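RpfR (Cronobacter turicensis, PDB 6DGG) is a PAS-family protein whose chain folds around an antiparallel sheet and holds a molecule of lauric acid in its interior pocket. Local coordinates at residues 9-14 against 24-29; 49-54 against 71-76; 85-90 against 103-108. One frame throughout, in Å; residues are numbered along the deposited sequence.

Interaction 1. Residues 9-14 against 24-29; sequences VIVILD and RLSEEY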
# COMPACT_ATOMS: atom_id res chain seq x y z
N VAL A 9 -8.19 2.21 -0.29
CA VAL A 9 -6.96 2.64 0.37
C VAL A 9 -5.93 2.90 -0.72
O VAL A 9 -5.59 2.01 -1.50
CB VAL A 9 -6.48 1.59 1.39
CG1 VAL A 9 -7.47 1.51 2.54
CG2 VAL A 9 -6.28 0.22 0.77
N ILE A 10 -5.51 4.15 -0.82
CA ILE A 10 -4.63 4.61 -1.90
C ILE A 10 -3.30 5.01 -1.27
O ILE A 10 -3.24 5.95 -0.47
CB ILE A 10 -5.26 5.80 -2.66
CG1 ILE A 10 -6.63 5.41 -3.22
CG2 ILE A 10 -4.34 6.26 -3.77
CD1 ILE A 10 -6.66 4.17 -4.12
N VAL A 11 -2.25 4.28 -1.62
CA VAL A 11 -0.91 4.49 -1.08
C VAL A 11 0.06 4.56 -2.25
O VAL A 11 0.02 3.71 -3.15
CB VAL A 11 -0.54 3.36 -0.10
CG1 VAL A 11 0.86 3.56 0.47
CG2 VAL A 11 -1.57 3.27 1.03
N ILE A 12 0.90 5.59 -2.26
CA ILE A 12 1.91 5.77 -3.30
C ILE A 12 3.27 5.48 -2.67
O ILE A 12 3.56 5.97 -1.57
CB ILE A 12 1.85 7.17 -3.91
CG1 ILE A 12 0.45 7.41 -4.49
CG2 ILE A 12 2.92 7.34 -4.98
CD1 ILE A 12 0.25 8.80 -5.06
N LEU A 13 4.07 4.66 -3.35
CA LEU A 13 5.34 4.17 -2.84
C LEU A 13 6.45 4.51 -3.82
O LEU A 13 6.22 4.63 -5.03
CB LEU A 13 5.31 2.64 -2.75
CG LEU A 13 4.22 1.97 -1.94
CD1 LEU A 13 4.33 0.46 -2.06
CD2 LEU A 13 4.30 2.40 -0.49
N ASP A 14 7.67 4.65 -3.29
CA ASP A 14 8.84 4.64 -4.14
C ASP A 14 9.37 3.21 -4.26
O ASP A 14 8.78 2.26 -3.75
CB ASP A 14 9.87 5.68 -3.68
CG ASP A 14 10.59 5.30 -2.40
OD1 ASP A 14 10.42 4.18 -1.87
OD2 ASP A 14 11.38 6.15 -1.92
N ARG A 24 -7.18 9.11 3.20
CA ARG A 24 -7.94 9.17 4.44
C ARG A 24 -8.44 7.80 4.87
O ARG A 24 -8.47 7.49 6.07
CB ARG A 24 -9.10 10.15 4.29
CG ARG A 24 -9.83 10.43 5.59
CD ARG A 24 -10.80 11.60 5.45
NE ARG A 24 -10.11 12.85 5.10
CZ ARG A 24 -10.72 14.02 4.94
NH1 ARG A 24 -12.04 14.12 5.08
NH2 ARG A 24 -10.01 15.10 4.63
N LEU A 25 -8.86 6.96 3.92
CA LEU A 25 -9.32 5.64 4.32
C LEU A 25 -8.17 4.81 4.88
O LEU A 25 -8.37 4.02 5.80
CB LEU A 25 -10.01 4.93 3.15
CG LEU A 25 -10.74 3.63 3.50
CD1 LEU A 25 -11.78 3.84 4.61
CD2 LEU A 25 -11.41 3.00 2.29
N SER A 26 -6.96 5.01 4.35
CA SER A 26 -5.78 4.37 4.93
C SER A 26 -5.58 4.81 6.38
O SER A 26 -5.26 4.00 7.25
CB SER A 26 -4.54 4.70 4.11
OG SER A 26 -4.66 4.21 2.78
N GLU A 27 -5.78 6.11 6.65
CA GLU A 27 -5.70 6.60 8.02
C GLU A 27 -6.74 5.93 8.90
O GLU A 27 -6.45 5.54 10.03
CB GLU A 27 -5.90 8.12 8.05
CG GLU A 27 -4.87 8.91 7.24
CD GLU A 27 -5.08 10.40 7.30
OE1 GLU A 27 -6.22 10.84 7.58
OE2 GLU A 27 -4.12 11.16 7.08
N GLU A 28 -7.98 5.79 8.41
CA GLU A 28 -9.04 5.19 9.22
C GLU A 28 -8.73 3.74 9.57
O GLU A 28 -8.98 3.30 10.70
CB GLU A 28 -10.38 5.34 8.52
CG GLU A 28 -10.85 6.79 8.42
CD GLU A 28 -12.08 6.96 7.54
OE1 GLU A 28 -12.80 5.96 7.31
OE2 GLU A 28 -12.32 8.09 7.07
N TYR A 29 -8.17 2.98 8.62
CA TYR A 29 -7.86 1.58 8.88
C TYR A 29 -6.72 1.41 9.88
O TYR A 29 -6.69 0.42 10.61
CB TYR A 29 -7.48 0.85 7.59
CG TYR A 29 -8.65 0.20 6.88
CD1 TYR A 29 -9.11 -1.05 7.28
CD2 TYR A 29 -9.28 0.81 5.82
CE1 TYR A 29 -10.18 -1.66 6.65
CE2 TYR A 29 -10.35 0.22 5.18
CZ TYR A 29 -10.79 -1.03 5.59
OH TYR A 29 -11.86 -1.63 4.97
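The hydroxyl of S26 is the polar point around which strand 9-13 settles on helix 24-30. S26 OG lies 3.5 Å from V9 CB and 3.7 Å from V11 CG2, while its hydrogen bond goes to N23 OD1, in the residue just ahead of the helix. N23 OD1 is also hydrogen-bonded to I10 N, and so ties strand and helix together from outside both segments. The rest of the contact is apolar. V9 keeps CG1 anti to its carbonyl carbon (chi1 -67°), which carries this methyl to the helix, where V9 CG1 comes to 4.0 Å from L25 CG and 3.8 Å from Y29 CD2. The valine meets the tyrosine at about a right angle and reaches the ring obliquely, while L25 CG occupies the ring edge in its plane; one methyl thus fits between two side chains a helical turn apart. Further along, Y29 OH is hydrogen-bonded to D108, and its ring meets F84 edge-to-face, so the tyrosine is held from the sheet side as well. The helix runs across the strand at 106°, with axes 6.8 Å apart at their closest, and only the beginning of the strand, V9 to V11, takes part. V11 and S26 both belong to the lauric acid pocket. The chemistry is that of a small hydrophobic joint enclosing one hydroxyl: the buried S26 OG is satisfied by an asparagine outside both segments, which also holds the strand, whereas the valine carbons merely pack against it.

Interaction 2. Residues 49-54 against 71-76; sequences PAEASA and VERWIK. With DAO (lauric acid), chain B.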
# COMPACT_ATOMS: atom_id res chain seq x y z
N PRO A 49 6.01 -10.57 8.63
CA PRO A 49 7.29 -10.84 7.94
C PRO A 49 7.12 -11.57 6.63
O PRO A 49 7.78 -11.23 5.64
CB PRO A 49 8.09 -11.63 8.98
CG PRO A 49 7.57 -11.12 10.29
CD PRO A 49 6.09 -10.90 10.06
N ALA A 50 6.24 -12.58 6.59
CA ALA A 50 6.06 -13.35 5.37
C ALA A 50 5.47 -12.50 4.26
O ALA A 50 5.89 -12.60 3.10
CB ALA A 50 5.15 -14.55 5.64
N GLU A 51 4.47 -11.68 4.58
CA GLU A 51 3.88 -10.82 3.57
C GLU A 51 4.85 -9.75 3.12
O GLU A 51 4.94 -9.44 1.92
CB GLU A 51 2.58 -10.20 4.10
CG GLU A 51 1.42 -11.16 4.17
CD GLU A 51 0.96 -11.58 2.79
OE1 GLU A 51 -0.06 -11.06 2.33
OE2 GLU A 51 1.64 -12.42 2.16
N ALA A 52 5.60 -9.17 4.07
CA ALA A 52 6.57 -8.14 3.73
C ALA A 52 7.63 -8.67 2.77
O ALA A 52 8.02 -7.98 1.82
CB ALA A 52 7.23 -7.62 5.00
N SER A 53 8.13 -9.87 3.02
CA SER A 53 9.16 -10.44 2.15
C SER A 53 8.62 -10.63 0.74
O SER A 53 9.28 -10.27 -0.24
CB SER A 53 9.65 -11.76 2.73
OG SER A 53 10.43 -11.53 3.89
N ALA A 54 7.43 -11.20 0.61
CA ALA A 54 6.85 -11.38 -0.71
C ALA A 54 6.61 -10.04 -1.39
O ALA A 54 6.94 -9.86 -2.56
CB ALA A 54 5.55 -12.16 -0.61
N VAL A 71 -2.70 -7.90 -6.92
CA VAL A 71 -2.18 -8.81 -5.92
C VAL A 71 -3.07 -8.73 -4.69
O VAL A 71 -3.68 -7.69 -4.43
CB VAL A 71 -0.71 -8.45 -5.58
CG1 VAL A 71 -0.64 -7.11 -4.86
CG2 VAL A 71 -0.05 -9.55 -4.75
N GLU A 72 -3.12 -9.82 -3.93
CA GLU A 72 -3.81 -9.84 -2.65
C GLU A 72 -2.78 -9.88 -1.53
O GLU A 72 -1.81 -10.66 -1.58
CB GLU A 72 -4.78 -11.03 -2.55
CG GLU A 72 -5.87 -11.02 -3.62
CD GLU A 72 -6.85 -12.18 -3.51
OE1 GLU A 72 -6.88 -12.86 -2.46
OE2 GLU A 72 -7.59 -12.39 -4.49
N ARG A 73 -2.97 -9.02 -0.53
CA ARG A 73 -2.00 -8.85 0.54
C ARG A 73 -2.76 -8.75 1.86
O ARG A 73 -3.71 -7.97 1.97
CB ARG A 73 -1.21 -7.55 0.32
CG ARG A 73 0.12 -7.42 1.00
CD ARG A 73 1.23 -7.81 0.06
NE ARG A 73 1.33 -9.25 0.04
CZ ARG A 73 1.92 -9.97 -0.91
NH1 ARG A 73 1.96 -11.28 -0.79
NH2 ARG A 73 2.45 -9.40 -1.98
N TRP A 74 -2.35 -9.54 2.84
CA TRP A 74 -2.86 -9.38 4.19
C TRP A 74 -2.14 -8.19 4.82
O TRP A 74 -0.91 -8.11 4.78
CB TRP A 74 -2.62 -10.64 5.02
CG TRP A 74 -3.59 -11.75 4.74
CD1 TRP A 74 -3.36 -12.88 4.00
CD2 TRP A 74 -4.95 -11.85 5.20
NE1 TRP A 74 -4.49 -13.66 3.97
CE2 TRP A 74 -5.47 -13.06 4.71
CE3 TRP A 74 -5.76 -11.04 6.00
CZ2 TRP A 74 -6.78 -13.46 4.98
CZ3 TRP A 74 -7.05 -11.45 6.27
CH2 TRP A 74 -7.54 -12.65 5.76
N ILE A 75 -2.91 -7.28 5.43
CA ILE A 75 -2.42 -6.00 5.92
C ILE A 75 -2.81 -5.84 7.38
O ILE A 75 -3.95 -6.12 7.76
CB ILE A 75 -3.01 -4.83 5.10
CG1 ILE A 75 -2.58 -4.89 3.63
CG2 ILE A 75 -2.65 -3.48 5.72
CD1 ILE A 75 -1.10 -4.81 3.40
N LYS A 76 -1.86 -5.37 8.20
CA LYS A 76 -2.10 -5.11 9.61
C LYS A 76 -2.88 -3.81 9.76
O LYS A 76 -2.39 -2.74 9.37
CB LYS A 76 -0.77 -5.01 10.35
CG LYS A 76 0.07 -6.28 10.28
CD LYS A 76 1.45 -6.12 10.94
CE LYS A 76 1.36 -5.92 12.44
NZ LYS A 76 2.72 -5.81 13.07
O1 DAO B . 2.74 -6.88 -2.68
O2 DAO B . 2.83 -6.54 -4.82
C1 DAO B . 2.76 -6.08 -3.65
C2 DAO B . 2.74 -4.57 -3.36
C3 DAO B . 1.65 -4.20 -2.32
C4 DAO B . 1.81 -2.79 -1.72
C5 DAO B . 0.61 -2.48 -0.81
C6 DAO B . 0.66 -1.15 -0.01
C7 DAO B . 0.08 -1.39 1.41
C8 DAO B . -0.64 -0.21 2.05
C9 DAO B . -1.32 -0.70 3.34
C10 DAO B . -1.75 0.41 4.31
C11 DAO B . -3.16 0.93 4.04
C12 DAO B . -4.22 0.02 4.66
O HOH W 1 -1.20 -12.86 0.53
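E51 of helix 49-65 faces R73 and W74 of strand 69-77, and the strand, followed residue by residue, shows how one acidic side chain can serve both a backbone and an arginine. V71 comes first and turns to the ligand, its CG1 lying 3.5 Å from lauric acid O2. At E72 the main chain matters: a water donates to E72 O at 3.1 Å and to E51 OE1 at 2.8 Å, bridging strand and helix. R73 is the central residue. Its chain leaves the strand with CG anti to the backbone N and then bends at chi2 (96°) and chi3 (-81°), folding the guanidinium back toward the helix. R73 NH1 bonds E51 OE2 at 3.2 Å, meeting it from above the carboxylate plane, and R73 NE adds a weak bond to OE1. The carboxylate and guanidinium planes stand 70° apart, so this salt bridge is not the flat, side-by-side kind. A54 CB adds packing near NH1, and the E51 carbonyl oxygen lies over one guanidinium face. On its remaining nitrogen, R73 NH2 donates to lauric acid O1 at 2.6 Å. Next, W74 N donates to the anti lone pair of E51 OE1 at 2.8 Å, giving that oxygen a second protein donor besides the weak one. I75 returns to the ligand, its CG2 3.9 Å from lauric acid C9. With S55, N58 and Y69 also hydrogen-bonded to the ligand, R73, positioned by E51, completes the polar end of a PAS pocket enclosed between sheet and helices.

Interaction 3. Residues 85-90 against 103-108; sequences LFRNKF and ICSGTD. With DAO (lauric acid), chain B.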
# COMPACT_ATOMS: atom_id res chain seq x y z
N LEU A 85 -7.15 -6.37 -1.99
CA LEU A 85 -6.74 -6.45 -3.39
C LEU A 85 -6.09 -5.12 -3.73
O LEU A 85 -6.73 -4.07 -3.60
CB LEU A 85 -7.95 -6.62 -4.30
CG LEU A 85 -7.65 -6.57 -5.82
CD1 LEU A 85 -7.11 -7.90 -6.27
CD2 LEU A 85 -8.85 -6.16 -6.67
N PHE A 86 -4.85 -5.17 -4.19
CA PHE A 86 -4.15 -3.98 -4.64
C PHE A 86 -4.00 -4.03 -6.16
O PHE A 86 -3.54 -5.04 -6.71
CB PHE A 86 -2.80 -3.84 -3.95
CG PHE A 86 -2.90 -3.32 -2.56
CD1 PHE A 86 -3.17 -1.98 -2.33
CD2 PHE A 86 -2.74 -4.16 -1.47
CE1 PHE A 86 -3.27 -1.50 -1.04
CE2 PHE A 86 -2.86 -3.67 -0.18
CZ PHE A 86 -3.12 -2.34 0.03
N ARG A 87 -4.44 -2.96 -6.81
CA ARG A 87 -4.23 -2.75 -8.23
C ARG A 87 -3.04 -1.79 -8.33
O ARG A 87 -3.14 -0.64 -7.89
CB ARG A 87 -5.47 -2.13 -8.86
CG ARG A 87 -6.79 -2.83 -8.53
CD ARG A 87 -7.98 -1.90 -8.78
NE ARG A 87 -9.26 -2.43 -8.30
CZ ARG A 87 -9.66 -2.43 -7.03
NH1 ARG A 87 -8.86 -1.98 -6.06
NH2 ARG A 87 -10.85 -2.91 -6.72
N ASN A 88 -1.94 -2.26 -8.91
CA ASN A 88 -0.65 -1.57 -8.83
C ASN A 88 -0.16 -1.18 -10.22
O ASN A 88 -0.16 -1.99 -11.15
CB ASN A 88 0.37 -2.48 -8.14
CG ASN A 88 0.14 -2.58 -6.65
OD1 ASN A 88 -0.77 -1.94 -6.10
ND2 ASN A 88 0.96 -3.37 -5.98
N LYS A 89 0.29 0.07 -10.35
CA LYS A 89 0.81 0.55 -11.62
C LYS A 89 1.70 1.75 -11.33
O LYS A 89 1.61 2.38 -10.27
CB LYS A 89 -0.32 0.97 -12.56
CG LYS A 89 -1.12 2.18 -12.08
CD LYS A 89 -2.26 2.52 -13.00
CE LYS A 89 -3.08 3.67 -12.45
NZ LYS A 89 -3.80 3.30 -11.21
N PHE A 90 2.55 2.07 -12.30
CA PHE A 90 3.36 3.27 -12.22
C PHE A 90 2.49 4.50 -12.41
O PHE A 90 1.46 4.47 -13.10
CB PHE A 90 4.40 3.29 -13.33
CG PHE A 90 5.59 2.40 -13.08
CD1 PHE A 90 6.43 2.63 -12.01
CD2 PHE A 90 5.87 1.36 -13.95
CE1 PHE A 90 7.53 1.81 -11.80
CE2 PHE A 90 6.96 0.55 -13.74
CZ PHE A 90 7.79 0.78 -12.67
N ILE A 103 1.63 3.54 -7.72
CA ILE A 103 0.32 3.80 -7.14
C ILE A 103 -0.29 2.46 -6.77
O ILE A 103 -0.48 1.60 -7.63
CB ILE A 103 -0.59 4.54 -8.13
CG1 ILE A 103 -0.01 5.88 -8.56
CG2 ILE A 103 -1.97 4.79 -7.50
CD1 ILE A 103 -0.69 6.42 -9.80
N CYS A 104 -0.63 2.29 -5.49
CA CYS A 104 -1.29 1.08 -5.01
C CYS A 104 -2.74 1.43 -4.67
O CYS A 104 -2.99 2.21 -3.75
CB CYS A 104 -0.57 0.51 -3.79
SG CYS A 104 1.18 0.19 -4.12
N SER A 105 -3.68 0.83 -5.39
CA SER A 105 -5.09 1.15 -5.27
C SER A 105 -5.80 -0.07 -4.67
O SER A 105 -6.05 -1.06 -5.37
CB SER A 105 -5.64 1.52 -6.64
OG SER A 105 -7.05 1.70 -6.63
N GLY A 106 -6.12 0.01 -3.38
CA GLY A 106 -6.57 -1.15 -2.61
C GLY A 106 -8.04 -1.16 -2.25
O GLY A 106 -8.63 -0.12 -1.94
N THR A 107 -8.62 -2.36 -2.28
CA THR A 107 -9.97 -2.63 -1.80
C THR A 107 -9.88 -3.68 -0.70
O THR A 107 -9.17 -4.69 -0.85
CB THR A 107 -10.85 -3.17 -2.94
OG1 THR A 107 -10.90 -2.20 -3.99
CG2 THR A 107 -12.27 -3.46 -2.46
N ASP A 108 -10.58 -3.45 0.41
CA ASP A 108 -10.68 -4.45 1.47
C ASP A 108 -11.58 -5.59 0.99
O ASP A 108 -12.79 -5.41 0.81
CB ASP A 108 -11.24 -3.78 2.73
CG ASP A 108 -11.33 -4.72 3.93
OD1 ASP A 108 -11.18 -5.95 3.77
OD2 ASP A 108 -11.59 -4.21 5.05
O1 DAO B . 2.74 -6.88 -2.68
O2 DAO B . 2.83 -6.54 -4.82
C1 DAO B . 2.76 -6.08 -3.65
C2 DAO B . 2.74 -4.57 -3.36
C3 DAO B . 1.65 -4.20 -2.32
C4 DAO B . 1.81 -2.79 -1.72
C5 DAO B . 0.61 -2.48 -0.81
C6 DAO B . 0.66 -1.15 -0.01
C7 DAO B . 0.08 -1.39 1.41
C8 DAO B . -0.64 -0.21 2.05
C9 DAO B . -1.32 -0.70 3.34
C10 DAO B . -1.75 0.41 4.31
C11 DAO B . -3.16 0.93 4.04
C12 DAO B . -4.22 0.02 4.66
O HOH W 2 -2.91 1.80 -8.99
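Antiparallel strand pairing joins 85-90 to 103-108, the two arms of the hairpin formed by strands 80-90 and 102-108 inside the five-stranded sheet. L85 with T107, R87 with S105 and K89 with I103 are hydrogen-bonded pairs; F86 with G106 and N88 with C104 are the non-hydrogen-bonded pairs between them. The two faces differ. On that of L85, R87 and T107, the extended R87 chain runs across to the neighbouring strand and grips one hydroxyl end-on: T107 OG1 accepts from R87 NH2 at 2.8 Å and from R87 NH1 at 2.9 Å, both in the guanidinium plane. R87 NH1 also reaches S105 O at 3.0 Å. That carbonyl oxygen already takes R87 N at 2.9 Å, almost straight at 175°, and the two donors arrive from opposite faces of its plane. L85 CD2 covers the centre of one guanidinium face, while the in-plane bonds fix the rotation of the group. A water ties R87 O and I103 O to K89 NZ. The face of F86, N88 and C104 lines the pocket and is mixed, though mainly apolar around F86 and C104. G106 has no side chain, and F86 tilts over its backbone, F86 CD1 coming to 3.5 Å from G106 CA and close to C104 CB. One face of the ring carries lauric acid, whose C5 stands 3.6 Å above the plane, over its centre, while C104 SG lies 3.9 Å from lauric acid C4. An antiparallel sheet with one face lining a ligand pocket, here through F86, N88 and C104, is characteristic of the PAS fold.

How the interactions relate
Along the chain the three contacts follow in series, each closing before the next opens, and all belong to one PAS domain. They share a single antiparallel sheet with strand order 19-22, 9-13, 102-108, 80-90, 69-77. Interaction 3 pairs two adjoining inner strands and stands between the others: V9 O bonds G106 N towards interaction 1, and V71 O bonds F86 N towards interaction 2. Its centre is about 10 Å from that of interaction 1 and 13 Å from that of interaction 2; those two are about 15 Å apart and do not touch. Each contributes residues to the lauric acid pocket, so this small domain places distant helices and strands around one ligand.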